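Synaptotagmin-4 (Rattus norvegicus, PDB 1W15) supports the transport of neuronal dense core vesicles by interacting with the kinesin KIF1A, and contributes to dendrite formation by melanocytes. Local coordinates at residues Gly17-Ser22 / Val34-Ala39; Leu50-Val55 / Val104-Arg109; Tyr25-Asn30 / Asp138-Gln143. All blocks are in the same frame, centred on the assembly; numbering follows the deposited sequence. Where two conformers were deposited one is given.

Contact 1 of 3, residues Gly17-Ser22 / Val34-Ala39; sequences GELLVS and VVVLKA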
loop_
_atom_site.group_PDB
_atom_site.type_symbol
_atom_site.label_atom_id
_atom_site.label_comp_id
_atom_site.label_asym_id
_atom_site.label_seq_id
_atom_site.Cartn_x
_atom_site.Cartn_y
_atom_site.Cartn_z
ATOM N N GLY A 17 0.439 20.692 -10.952
ATOM C CA GLY A 17 0.377 19.764 -9.852
ATOM C C GLY A 17 1.362 18.607 -9.948
ATOM O O GLY A 17 2.233 18.559 -10.817
ATOM N N GLU A 18 1.234 17.695 -9.001
ATOM C CA GLU A 18 2.166 16.567 -8.850
ATOM C C GLU A 18 1.421 15.276 -8.585
ATOM O O GLU A 18 0.320 15.293 -8.033
ATOM C CB GLU A 18 3.058 16.775 -7.634
ATOM C CG GLU A 18 4.078 17.889 -7.706
ATOM C CD GLU A 18 4.785 18.046 -6.370
ATOM O OE1 GLU A 18 5.588 17.176 -6.015
ATOM O OE2 GLU A 18 4.522 19.035 -5.691
ATOM N N LEU A 19 2.057 14.152 -8.921
ATOM C CA LEU A 19 1.432 12.842 -8.829
ATOM C C LEU A 19 2.439 11.879 -8.229
ATOM O O LEU A 19 3.618 11.862 -8.633
ATOM C CB LEU A 19 1.005 12.319 -10.203
ATOM C CG LEU A 19 0.235 10.980 -10.189
ATOM C CD1 LEU A 19 -1.143 11.172 -9.543
ATOM C CD2 LEU A 19 0.074 10.363 -11.620
ATOM N N LEU A 20 2.004 11.176 -7.190
ATOM C CA LEU A 20 2.888 10.230 -6.484
ATOM C C LEU A 20 2.525 8.818 -6.956
ATOM O O LEU A 20 1.343 8.387 -6.852
ATOM C CB LEU A 20 2.655 10.367 -4.968
ATOM C CG LEU A 20 3.402 9.378 -4.081
ATOM C CD1 LEU A 20 4.931 9.575 -4.170
ATOM C CD2 LEU A 20 2.895 9.568 -2.595
ATOM N N VAL A 21 3.520 8.091 -7.483
ATOM C CA VAL A 21 3.231 6.766 -8.055
ATOM C C VAL A 21 4.325 5.803 -7.591
ATOM O O VAL A 21 5.422 6.258 -7.248
ATOM C CB VAL A 21 3.119 6.742 -9.603
ATOM C CG1 VAL A 21 1.885 7.573 -10.093
ATOM C CG2 VAL A 21 4.449 7.179 -10.293
ATOM N N SER A 22 3.984 4.522 -7.464
ATOM C CA SER A 22 4.998 3.526 -7.080
ATOM C C SER A 22 4.924 2.401 -8.091
ATOM O O SER A 22 3.805 2.026 -8.512
ATOM C CB SER A 22 4.705 2.984 -5.657
ATOM O OG SER A 22 5.696 2.071 -5.250
ATOM N N VAL A 34 1.668 -1.235 -10.578
ATOM C CA VAL A 34 1.698 0.222 -10.607
ATOM C C VAL A 34 0.676 0.680 -9.565
ATOM O O VAL A 34 -0.503 0.275 -9.627
ATOM C CB VAL A 34 1.273 0.758 -12.019
ATOM C CG1 VAL A 34 1.150 2.279 -12.014
ATOM C CG2 VAL A 34 2.263 0.293 -13.181
ATOM N N VAL A 35 1.103 1.538 -8.660
ATOM C CA VAL A 35 0.197 2.076 -7.649
ATOM C C VAL A 35 0.061 3.569 -7.913
ATOM O O VAL A 35 1.033 4.332 -7.903
ATOM C CB VAL A 35 0.702 1.867 -6.182
ATOM C CG1 VAL A 35 -0.396 2.302 -5.156
ATOM C CG2 VAL A 35 1.131 0.391 -5.975
ATOM N N VAL A 36 -1.167 3.999 -8.105
ATOM C CA VAL A 36 -1.435 5.450 -8.160
ATOM C C VAL A 36 -1.793 5.851 -6.713
ATOM O O VAL A 36 -2.832 5.393 -6.153
ATOM C CB VAL A 36 -2.632 5.794 -9.108
ATOM C CG1 VAL A 36 -2.865 7.314 -9.103
ATOM C CG2 VAL A 36 -2.311 5.324 -10.579
ATOM N N LEU A 37 -0.934 6.671 -6.102
ATOM C CA LEU A 37 -1.041 6.893 -4.674
ATOM C C LEU A 37 -1.864 8.161 -4.425
ATOM O O LEU A 37 -2.961 8.068 -3.855
ATOM C CB LEU A 37 0.342 6.968 -4.024
ATOM C CG LEU A 37 0.960 5.554 -3.996
ATOM C CD1 LEU A 37 2.499 5.526 -4.049
ATOM C CD2 LEU A 37 0.476 4.898 -2.679
ATOM N N LYS A 38 -1.353 9.318 -4.851
ATOM C CA LYS A 38 -1.987 10.623 -4.504
ATOM C C LYS A 38 -1.614 11.648 -5.549
ATOM O O LYS A 38 -0.601 11.526 -6.215
ATOM C CB LYS A 38 -1.425 11.221 -3.193
ATOM C CG LYS A 38 -1.066 10.337 -2.117
ATOM C CD LYS A 38 -0.575 11.159 -0.894
ATOM C CE LYS A 38 -0.338 10.190 0.278
ATOM N NZ LYS A 38 0.001 10.873 1.598
ATOM N N ALA A 39 -2.435 12.672 -5.696
ATOM C CA ALA A 39 -2.028 13.863 -6.449
ATOM C C ALA A 39 -2.125 15.051 -5.484
ATOM O O ALA A 39 -2.914 15.025 -4.525
ATOM C CB ALA A 39 -2.981 14.073 -7.642
#
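A classic beta bulge marks the hairpin of strands 18-26 and 31-40 in this C2B domain: Leu37 and Lys38 together face Leu20. The pivot is the carbonyl of Leu20. Its O atom accepts a hydrogen bond from Leu37 N at 2.9 Å and a weak one from Lys38 N at 3.5 Å, while Leu20 N gives an almost straight bond (176°) to Lys38 O at 2.8 Å. Beyond the bulge the regular pairing resumes, with Val35 N on Ser22 O at 2.7 Å and Ser22 N bonded back to Val35 O.

The extra residue sends Leu37 to the same side as Leu20 and Lys38. Leu20 holds CG trans to its backbone N (chi1 175°), which lays that carbon against Leu37 CB at 3.9 Å, the two side chains crossing at a slant. Beside Leu37, the extended Lys38 chain runs alongside Leu20, pointing the same way, with CG 4.1 Å from Leu20 CD2. Leu37 CD1 then reaches forward to Ser22 CB at 3.7 Å. Ser22 OG turns to the side chain of Gln143, and Leu20 and Lys38 pack on Leu85 and Phe86 of the second subunit.

Leu19, Val21, Val36 and Ala39 occupy the opposite face, toward the inside of the beta sandwich. Leu19 CD1 carries this side, touching Ala39 CB at 3.9 Å and lying near Val36 CG1; Phe102 of the facing sheet packs on Leu19, Val21 and Val36. Backbone groups of Leu20, Ser22, Val35, Leu37 and Lys38 thus pair across the hairpin, while Leu19 and Val21 bond to strand 144-149. Both faces carry aliphatic groups, only the Leu19 side facing the other sheet, and the bulge lets one carbonyl serve two successive N-H groups, one of them weakly.

Contact 2 of 3, residues Leu50-Val55 / Val104-Arg109; sequences LSDPYV and VLDSER. With CA (calcium ion), chain B; NA (sodium ion), chain F.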
loop_
_atom_site.group_PDB
_atom_site.type_symbol
_atom_site.label_atom_id
_atom_site.label_comp_id
_atom_site.label_asym_id
_atom_site.label_seq_id
_atom_site.Cartn_x
_atom_site.Cartn_y
_atom_site.Cartn_z
ATOM N N LEU A 50 -13.130 23.701 -8.061
ATOM C CA LEU A 50 -12.249 22.545 -7.824
ATOM C C LEU A 50 -12.573 21.348 -8.729
ATOM O O LEU A 50 -13.714 21.128 -9.148
ATOM C CB LEU A 50 -12.245 22.139 -6.342
ATOM C CG LEU A 50 -11.412 22.996 -5.381
ATOM C CD1 LEU A 50 -11.835 22.792 -3.929
ATOM C CD2 LEU A 50 -9.938 22.661 -5.548
ATOM N N SER A 51 -11.546 20.590 -9.050
ATOM C CA SER A 51 -11.710 19.504 -9.981
ATOM C C SER A 51 -12.156 18.259 -9.208
ATOM O O SER A 51 -12.112 18.236 -7.965
ATOM C CB SER A 51 -10.421 19.301 -10.774
ATOM O OG SER A 51 -9.397 18.724 -9.950
ATOM N N ASP A 52 -12.608 17.254 -9.957
ATOM C CA ASP A 52 -13.007 15.942 -9.432
ATOM C C ASP A 52 -12.081 14.937 -10.071
ATOM O O ASP A 52 -12.475 14.322 -11.068
ATOM C CB ASP A 52 -14.448 15.652 -9.852
ATOM C CG ASP A 52 -15.392 16.722 -9.373
ATOM O OD1 ASP A 52 -15.426 16.979 -8.163
ATOM O OD2 ASP A 52 -16.117 17.383 -10.129
ATOM N N PRO A 53 -10.836 14.821 -9.567
ATOM C CA PRO A 53 -9.821 14.033 -10.272
ATOM C C PRO A 53 -9.956 12.514 -10.232
ATOM O O PRO A 53 -10.381 11.961 -9.228
ATOM C CB PRO A 53 -8.497 14.460 -9.614
ATOM C CG PRO A 53 -8.916 14.958 -8.207
ATOM C CD PRO A 53 -10.293 15.501 -8.373
ATOM N N TYR A 54 -9.593 11.879 -11.334
ATOM C CA TYR A 54 -9.280 10.442 -11.350
ATOM C C TYR A 54 -8.053 10.281 -12.230
ATOM O O TYR A 54 -7.637 11.230 -12.911
ATOM C CB TYR A 54 -10.439 9.600 -11.885
ATOM C CG TYR A 54 -10.846 9.849 -13.323
ATOM C CD1 TYR A 54 -11.606 10.977 -13.679
ATOM C CD2 TYR A 54 -10.484 8.948 -14.320
ATOM C CE1 TYR A 54 -11.999 11.191 -15.006
ATOM C CE2 TYR A 54 -10.847 9.155 -15.673
ATOM C CZ TYR A 54 -11.577 10.267 -15.993
ATOM O OH TYR A 54 -11.924 10.441 -17.297
ATOM N N VAL A 55 -7.467 9.092 -12.231
ATOM C CA VAL A 55 -6.274 8.892 -13.005
ATOM C C VAL A 55 -6.457 7.689 -13.915
ATOM O O VAL A 55 -6.884 6.597 -13.478
ATOM C CB VAL A 55 -5.047 8.638 -12.065
ATOM C CG1 VAL A 55 -3.778 8.372 -12.910
ATOM C CG2 VAL A 55 -4.884 9.836 -11.138
ATOM N N VAL A 104 -4.133 12.546 -15.343
ATOM C CA VAL A 104 -5.012 13.063 -14.317
ATOM C C VAL A 104 -6.108 13.886 -15.042
ATOM O O VAL A 104 -5.781 14.853 -15.747
ATOM C CB VAL A 104 -4.245 13.931 -13.284
ATOM C CG1 VAL A 104 -5.231 14.391 -12.178
ATOM C CG2 VAL A 104 -2.990 13.149 -12.672
ATOM N N LEU A 105 -7.357 13.456 -14.867
ATOM C CA LEU A 105 -8.519 13.978 -15.591
ATOM C C LEU A 105 -9.518 14.483 -14.601
ATOM O O LEU A 105 -9.587 13.986 -13.469
ATOM C CB LEU A 105 -9.159 12.845 -16.406
ATOM C CG LEU A 105 -8.218 12.310 -17.520
ATOM C CD1 LEU A 105 -8.027 10.810 -17.458
ATOM C CD2 LEU A 105 -8.912 12.746 -18.808
ATOM N N ASP A 106 -10.333 15.445 -15.040
ATOM C CA ASP A 106 -11.371 15.980 -14.189
ATOM C C ASP A 106 -12.673 15.351 -14.674
ATOM O O ASP A 106 -13.046 15.503 -15.855
ATOM C CB ASP A 106 -11.390 17.495 -14.362
ATOM C CG ASP A 106 -12.526 18.156 -13.644
ATOM O OD1 ASP A 106 -12.960 17.705 -12.570
ATOM O OD2 ASP A 106 -13.069 19.142 -14.121
ATOM N N SER A 107 -13.341 14.615 -13.785
ATOM C CA SER A 107 -14.620 14.020 -14.131
ATOM C C SER A 107 -15.701 15.080 -14.176
ATOM O O SER A 107 -15.924 15.803 -13.197
ATOM C CB SER A 107 -14.938 12.908 -13.129
ATOM O OG SER A 107 -16.260 12.474 -13.317
ATOM N N GLU A 108 -16.371 15.215 -15.320
ATOM C CA GLU A 108 -17.379 16.255 -15.461
ATOM C C GLU A 108 -18.533 15.665 -16.250
ATOM O O GLU A 108 -18.343 15.247 -17.390
ATOM C CB GLU A 108 -16.809 17.463 -16.221
ATOM C CG GLU A 108 -17.796 18.637 -16.320
ATOM C CD GLU A 108 -17.831 19.479 -15.056
ATOM O OE1 GLU A 108 -16.853 19.446 -14.297
ATOM O OE2 GLU A 108 -18.820 20.187 -14.810
ATOM N N ARG A 109 -19.725 15.640 -15.683
ATOM C CA ARG A 109 -20.881 15.106 -16.408
ATOM C C ARG A 109 -21.261 16.037 -17.550
ATOM O O ARG A 109 -21.366 17.262 -17.359
ATOM C CB ARG A 109 -22.094 14.929 -15.456
ATOM C CG ARG A 109 -21.860 13.903 -14.314
ATOM C CD ARG A 109 -23.069 13.794 -13.328
ATOM N NE ARG A 109 -22.758 13.373 -11.936
ATOM C CZ ARG A 109 -21.569 12.948 -11.434
ATOM N NH1 ARG A 109 -20.469 12.841 -12.187
ATOM N NH2 ARG A 109 -21.492 12.608 -10.139
HETATM CA CA CA B . -15.558 18.312 -12.373
HETATM NA NA NA F . -17.483 13.734 -18.838
HETATM O O HOH W 1 -17.253 20.452 -12.058
HETATM O O HOH W 2 -18.059 12.132 -17.175
HETATM O O HOH W 3 -20.108 13.023 -19.730
HETATM O O HOH W 4 -16.270 12.119 -20.341
#
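The Tyr54 ring takes Leu105 CB over one face, a CH-pi contact 3.9 Å from the ring centroid and displaced toward the rim, while Ser107 N lies in plane at its edge. Leu105 CD1 extends the cover along CE2 and CZ. This antiparallel pairing of strands 53-61 and 98-106 leads into the metal-binding loops at one end of the C2 beta sandwich. A chi1 of 63° sets CG of Tyr54 between its backbone N and carbonyl carbon, the ring leaning across the neighbouring strand; Tyr54 OH bonds to Asn113, itself a sodium ligand.

The second flat group is the Asp106 carboxylate. Its OD1 has two tasks: it binds the calcium ion and accepts Asp52 N at 2.7 Å in a nearly straight bond (174°), met on the anti side and 28° out of the carboxylate plane. Asp52 O in turn receives Ser107 N at 2.9 Å, so one backbone-to-carboxylate and one backbone-to-backbone bond join the segments beside the metal. Asp52 itself spans two partners, OD1 toward Cys76 N and OD2 to the calcium at 2.5 Å.

Ser107 O and Glu108 OE1 add a neutral and an anionic ligand, and a water binds as well. The positive ion probably offsets repulsion between the gathered carboxylates, with Asp52 OD2 and Asp106 OD1 4.0 Å apart. Past this site the chain serves a second metal: Glu108 O binds the sodium ion at 2.3 Å.

Contact 3 of 3, residues Tyr25-Asn30 / Asp138-Gln143; sequences YQSTTN and DFPRRQ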
loop_
_atom_site.group_PDB
_atom_site.type_symbol
_atom_site.label_atom_id
_atom_site.label_comp_id
_atom_site.label_asym_id
_atom_site.label_seq_id
_atom_site.Cartn_x
_atom_site.Cartn_y
_atom_site.Cartn_z
ATOM N N TYR A 25 8.783 -3.956 -10.854
ATOM C CA TYR A 25 8.890 -4.860 -11.998
ATOM C C TYR A 25 9.262 -6.265 -11.476
ATOM O O TYR A 25 10.331 -6.478 -10.904
ATOM C CB TYR A 25 9.966 -4.376 -12.976
ATOM C CG TYR A 25 10.234 -5.286 -14.170
ATOM C CD1 TYR A 25 9.183 -5.910 -14.848
ATOM C CD2 TYR A 25 11.552 -5.500 -14.646
ATOM C CE1 TYR A 25 9.413 -6.742 -15.963
ATOM C CE2 TYR A 25 11.790 -6.320 -15.777
ATOM C CZ TYR A 25 10.715 -6.937 -16.413
ATOM O OH TYR A 25 10.897 -7.759 -17.506
ATOM N N GLN A 26 8.315 -7.178 -11.631
ATOM C CA GLN A 26 8.467 -8.586 -11.250
ATOM C C GLN A 26 9.174 -9.262 -12.468
ATOM O O GLN A 26 8.516 -9.924 -13.277
ATOM C CB GLN A 26 7.052 -9.189 -10.807
ATOM C CG GLN A 26 6.108 -8.307 -9.957
ATOM C CD GLN A 26 5.138 -9.000 -8.983
ATOM O OE1 GLN A 26 4.406 -8.311 -8.265
ATOM N NE2 GLN A 26 4.995 -10.304 -8.785
ATOM N N SER A 27 10.511 -9.073 -12.570
ATOM C CA SER A 27 11.241 -9.521 -13.773
ATOM C C SER A 27 11.101 -11.005 -14.151
ATOM O O SER A 27 11.058 -11.335 -15.354
ATOM C CB SER A 27 12.741 -9.140 -13.724
ATOM O OG SER A 27 13.473 -9.942 -12.819
ATOM N N THR A 28 11.053 -11.899 -13.154
ATOM C CA THR A 28 10.946 -13.354 -13.447
ATOM C C THR A 28 9.533 -13.753 -13.878
ATOM O O THR A 28 9.342 -14.841 -14.422
ATOM C CB THR A 28 11.354 -14.236 -12.247
ATOM O OG1 THR A 28 10.461 -13.997 -11.145
ATOM C CG2 THR A 28 12.709 -13.855 -11.726
ATOM N N THR A 29 8.548 -12.894 -13.635
ATOM C CA THR A 29 7.155 -13.241 -14.057
ATOM C C THR A 29 6.500 -12.280 -15.065
ATOM O O THR A 29 5.330 -12.419 -15.374
ATOM C CB THR A 29 6.226 -13.387 -12.915
ATOM O OG1 THR A 29 6.209 -12.149 -12.163
ATOM C CG2 THR A 29 6.716 -14.487 -11.979
ATOM N N ASN A 30 7.268 -11.342 -15.585
ATOM C CA ASN A 30 6.741 -10.414 -16.586
ATOM C C ASN A 30 5.437 -9.755 -16.140
ATOM O O ASN A 30 4.446 -9.787 -16.874
ATOM C CB ASN A 30 6.502 -11.185 -17.881
ATOM C CG ASN A 30 7.646 -12.098 -18.198
ATOM O OD1 ASN A 30 8.822 -11.655 -18.317
ATOM N ND2 ASN A 30 7.335 -13.390 -18.311
ATOM N N ASP A 138 16.532 -1.199 -13.019
ATOM C CA ASP A 138 17.770 -1.555 -12.284
ATOM C C ASP A 138 17.497 -2.395 -11.022
ATOM O O ASP A 138 18.382 -3.145 -10.589
ATOM C CB ASP A 138 18.606 -0.319 -11.907
ATOM C CG ASP A 138 19.303 0.323 -13.109
ATOM O OD1 ASP A 138 19.370 -0.274 -14.218
ATOM O OD2 ASP A 138 19.763 1.466 -13.027
ATOM N N PHE A 139 16.294 -2.248 -10.425
ATOM C CA PHE A 139 15.946 -2.921 -9.190
ATOM C C PHE A 139 14.669 -3.750 -9.299
ATOM O O PHE A 139 13.631 -3.398 -8.644
ATOM C CB PHE A 139 15.816 -1.909 -8.055
ATOM C CG PHE A 139 17.122 -1.215 -7.676
ATOM C CD1 PHE A 139 17.525 -0.047 -8.309
ATOM C CD2 PHE A 139 17.929 -1.745 -6.675
ATOM C CE1 PHE A 139 18.724 0.620 -7.941
ATOM C CE2 PHE A 139 19.147 -1.112 -6.330
ATOM C CZ PHE A 139 19.527 0.069 -6.943
ATOM N N PRO A 140 14.687 -4.830 -10.086
ATOM C CA PRO A 140 13.482 -5.633 -10.240
ATOM C C PRO A 140 13.082 -6.199 -8.878
ATOM O O PRO A 140 13.957 -6.381 -8.018
ATOM C CB PRO A 140 13.872 -6.704 -11.261
ATOM C CG PRO A 140 15.401 -6.724 -11.218
ATOM C CD PRO A 140 15.811 -5.365 -10.890
ATOM N N ARG A 141 11.765 -6.302 -8.643
ATOM C CA ARG A 141 11.160 -6.770 -7.372
ATOM C C ARG A 141 11.188 -5.762 -6.236
ATOM O O ARG A 141 10.711 -6.077 -5.140
ATOM C CB ARG A 141 11.739 -8.142 -6.888
ATOM C CG ARG A 141 11.323 -9.311 -7.762
ATOM C CD ARG A 141 12.134 -10.673 -7.519
ATOM N NE ARG A 141 13.558 -10.432 -7.784
ATOM C CZ ARG A 141 14.091 -10.372 -8.982
ATOM N NH1 ARG A 141 13.358 -10.597 -10.051
ATOM N NH2 ARG A 141 15.337 -10.027 -9.118
ATOM N N ARG A 142 11.739 -4.563 -6.446
ATOM C CA ARG A 142 11.647 -3.554 -5.414
ATOM C C ARG A 142 10.517 -2.563 -5.795
ATOM O O ARG A 142 10.364 -2.226 -6.951
ATOM C CB ARG A 142 12.920 -2.731 -5.247
ATOM C CG ARG A 142 14.124 -3.569 -4.728
ATOM C CD ARG A 142 13.789 -4.754 -3.734
ATOM N NE ARG A 142 14.980 -5.602 -3.550
ATOM C CZ ARG A 142 15.240 -6.757 -4.195
ATOM N NH1 ARG A 142 14.395 -7.282 -5.047
ATOM N NH2 ARG A 142 16.373 -7.408 -3.956
ATOM N N GLN A 143 9.618 -2.263 -4.879
ATOM C CA GLN A 143 8.599 -1.250 -5.191
ATOM C C GLN A 143 9.288 0.062 -4.955
ATOM O O GLN A 143 9.964 0.221 -3.943
ATOM C CB GLN A 143 7.409 -1.348 -4.259
ATOM C CG GLN A 143 6.221 -1.977 -4.889
ATOM C CD GLN A 143 5.172 -0.966 -5.282
ATOM O OE1 GLN A 143 5.316 -0.287 -6.296
ATOM N NE2 GLN A 143 4.076 -0.903 -4.504
HETATM O O HOH W 5 11.128 -2.827 -9.927
HETATM O O HOH W 6 10.210 -11.315 -10.329
#
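Tyr25 O accepts from both segments: Arg141 N donates to it at 2.7 Å, the donor tilted 32° from the carbonyl plane, and Ser27 N adds a weak bond from its own segment. Pro140 sits just before that donor, its CB 3.6 Å from Ser27 OG and more loosely set against Tyr25 CD2.

The Arg141 side chain doubles the link. Bent at chi3 (-60°), it brings NH1 to Ser27 OG at 2.8 Å, with the hydroxyl oxygen near the guanidinium plane. Water 6 accepts from the same NH1 and also from Thr28 N, while Thr28 CG2 lies obliquely by this end at 3.7 Å. A second water accepts from Tyr25 N at 2.8 Å and probably donates to Phe139 O, bridging the segments on the backbone side.

Phe139 to Arg142 form a type II beta turn, closed by Arg142 N on Phe139 O, and it is this turn that presents Arg141 to the 25-30 loop. The turn lies in the connection between helix 128-138 and strand 144-149, a helix-containing connection before the last strand that is characteristic of synaptotagmin C2B domains.

In the fold
Contact 1 is the buried one, contact 2 is partly buried and contact 3 lies at the surface. Contacts 1 and 3 share strand 18-26 and meet directly where Ser22 reaches Gln143. Contact 2 belongs to the other sheet of the sandwich; Leu19 and Val36 of contact 1 pack against its Val55 and Val104, so aliphatic side chains join the two sheets. Contacts 2 and 3 lie on opposite sides of the chain's centre, their centres about 31 Å apart. Chemistry follows place: backbone pairing and hydrocarbon inside, carboxylates and metal ligation in contact 2, and arginine, hydroxyl and water bridges at the far end.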